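Long-range contact in auracyanin-B-2 (Chloroflexus aurantiacus, PDB 1QHQ), which carries electrons with a type I blue copper centre, probably as a soluble acceptor for the membrane-bound alternative complex III: residues A93-A98 against V108-P113. Residues are numbered along the deposited sequence; the frame is centred on the assembly and turned at random. Where two conformers were deposited one is given.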
loop_
_atom_site.group_PDB
_atom_site.type_symbol
_atom_site.label_atom_id
_atom_site.label_comp_id
_atom_site.label_asym_id
_atom_site.label_seq_id
_atom_site.Cartn_x
_atom_site.Cartn_y
_atom_site.Cartn_z
ATOM N N ALA A 93 -1.199 -0.376 10.189
ATOM C CA ALA A 93 -1.485 -0.253 8.752
ATOM C C ALA A 93 -2.078 1.132 8.476
ATOM O O ALA A 93 -3.212 1.437 8.841
ATOM C CB ALA A 93 -2.470 -1.356 8.361
ATOM N N LEU A 94 -1.233 2.047 8.011
ATOM C CA LEU A 94 -1.576 3.439 7.855
ATOM C C LEU A 94 -2.567 3.709 6.727
ATOM O O LEU A 94 -3.434 4.567 6.848
ATOM C CB LEU A 94 -0.324 4.291 7.630
ATOM C CG LEU A 94 0.707 4.296 8.756
ATOM C CD1 LEU A 94 1.908 5.145 8.391
ATOM C CD2 LEU A 94 0.069 4.812 10.042
ATOM N N ALA A 95 -2.407 2.999 5.616
ATOM C CA ALA A 95 -3.255 3.182 4.456
ATOM C C ALA A 95 -3.066 2.011 3.477
ATOM O O ALA A 95 -1.970 1.478 3.337
ATOM C CB ALA A 95 -2.799 4.466 3.681
ATOM N N TRP A 96 -4.146 1.681 2.767
ATOM C CA TRP A 96 -4.010 0.681 1.706
ATOM C C TRP A 96 -5.056 0.950 0.615
ATOM O O TRP A 96 -6.130 1.482 0.899
ATOM C CB TRP A 96 -4.115 -0.742 2.192
ATOM C CG TRP A 96 -5.393 -1.131 2.845
ATOM C CD1 TRP A 96 -6.499 -1.673 2.236
ATOM C CD2 TRP A 96 -5.695 -1.102 4.251
ATOM N NE1 TRP A 96 -7.493 -1.871 3.164
ATOM C CE2 TRP A 96 -6.995 -1.626 4.418
ATOM C CE3 TRP A 96 -4.969 -0.728 5.382
ATOM C CZ2 TRP A 96 -7.576 -1.782 5.665
ATOM C CZ3 TRP A 96 -5.539 -0.892 6.630
ATOM C CH2 TRP A 96 -6.850 -1.383 6.768
ATOM N N THR A 97 -4.718 0.510 -0.590
ATOM C CA THR A 97 -5.707 0.467 -1.671
ATOM C C THR A 97 -6.427 -0.908 -1.566
ATOM O O THR A 97 -5.862 -1.833 -0.988
ATOM C CB THR A 97 -5.086 0.528 -3.056
ATOM O OG1 THR A 97 -4.274 -0.659 -3.283
ATOM C CG2 THR A 97 -4.151 1.701 -3.262
ATOM N N ALA A 98 -7.534 -1.001 -2.260
ATOM C CA ALA A 98 -8.153 -2.306 -2.508
ATOM C C ALA A 98 -7.130 -3.183 -3.256
ATOM O O ALA A 98 -6.160 -2.750 -3.839
ATOM C CB ALA A 98 -9.367 -2.091 -3.403
ATOM N N VAL A 108 -5.946 5.476 -2.706
ATOM C CA VAL A 108 -6.227 5.675 -1.279
ATOM C C VAL A 108 -5.813 7.111 -0.903
ATOM O O VAL A 108 -4.813 7.575 -1.400
ATOM C CB VAL A 108 -5.595 4.643 -0.380
ATOM C CG1 VAL A 108 -4.085 4.591 -0.466
ATOM C CG2 VAL A 108 -6.056 4.789 1.072
ATOM N N THR A 109 -6.675 7.773 -0.137
ATOM C CA THR A 109 -6.380 9.182 0.230
ATOM C C THR A 109 -6.161 9.215 1.732
ATOM O O THR A 109 -7.009 8.744 2.504
ATOM C CB THR A 109 -7.530 10.101 -0.147
ATOM O OG1 THR A 109 -7.657 10.112 -1.600
ATOM C CG2 THR A 109 -7.257 11.554 0.315
ATOM N N PHE A 110 -4.983 9.680 2.126
ATOM C CA PHE A 110 -4.577 9.579 3.510
ATOM C C PHE A 110 -3.738 10.782 3.928
ATOM O O PHE A 110 -3.076 11.400 3.100
ATOM C CB PHE A 110 -3.849 8.267 3.802
ATOM C CG PHE A 110 -2.518 8.127 3.105
ATOM C CD1 PHE A 110 -2.447 7.794 1.769
ATOM C CD2 PHE A 110 -1.333 8.345 3.798
ATOM C CE1 PHE A 110 -1.223 7.680 1.141
ATOM C CE2 PHE A 110 -0.108 8.271 3.171
ATOM C CZ PHE A 110 -0.048 7.869 1.830
ATOM N N ARG A 111 -3.644 10.964 5.244
ATOM C CA ARG A 111 -2.709 11.955 5.790
ATOM C C ARG A 111 -1.389 11.239 6.102
ATOM O O ARG A 111 -1.360 10.230 6.788
ATOM C CB ARG A 111 -3.278 12.610 7.055
ATOM C CG ARG A 111 -2.353 13.720 7.583
ATOM C CD ARG A 111 -3.041 14.490 8.707
ATOM N NE ARG A 111 -4.295 15.093 8.247
ATOM C CZ ARG A 111 -4.368 16.279 7.656
ATOM N NH1 ARG A 111 -3.242 16.960 7.434
ATOM N NH2 ARG A 111 -5.511 16.784 7.235
ATOM N N THR A 112 -0.325 11.745 5.485
ATOM C CA THR A 112 0.983 11.096 5.767
ATOM C C THR A 112 1.312 11.233 7.252
ATOM O O THR A 112 0.899 12.198 7.907
ATOM C CB THR A 112 2.067 11.762 4.926
ATOM O OG1 THR A 112 2.017 13.179 5.211
ATOM C CG2 THR A 112 1.834 11.575 3.425
ATOM N N PRO A 113 2.061 10.289 7.786
ATOM C CA PRO A 113 2.491 10.266 9.164
ATOM C C PRO A 113 3.616 11.247 9.454
ATOM O O PRO A 113 3.899 12.133 8.632
ATOM C CB PRO A 113 2.959 8.803 9.337
ATOM C CG PRO A 113 3.575 8.521 7.987
ATOM C CD PRO A 113 2.573 9.120 7.010
#
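Thr97 OG1 is gripped twice, donating to Ala98 O at 2.9 Å, the donor tilted 27° from the carbonyl plane, and hydrogen-bonding the backbone N of Trp59, while Thr97 CG2 reaches Val108 CG1 across the contact. In this cupredoxin fold the contact joins the two sheets of the beta sandwich: edge strand 93-96 runs at 148° to 108-111, the end of strand 104-111, roughly antiparallel, and the segments meet without a hydrogen bond, largely through apolar side chains. With chi1 at 65°, OG1 sits between the backbone N and the carbonyl carbon, which leaves the methyl anti to that carbon and turned to Val108. A valine here would probably leave Trp59 N without this acceptor and Ala98 O without its donor, letting the chain after strand 93-96 shift. The side chain of His57, a copper ligand, lies about 7 Å from that of Thr97. Val108 CG2 rests against Trp96 O at 3.3 Å, while the CB of Trp96 points away from 108-113 and its NE1 bonds Ala4 O. Farther along, Leu94 and Ala95 form a classic beta bulge opposite Leu61. Leu94 CD1 meets Pro113 CG at 3.8 Å, and Tyr118 touches both side chains. Ala95 CB makes a CH-pi contact over one face of the Phe110 ring, 4.0 Å from its centroid; displaced toward the rim, the methyl lies closest to Phe110 CG, at 3.7 Å.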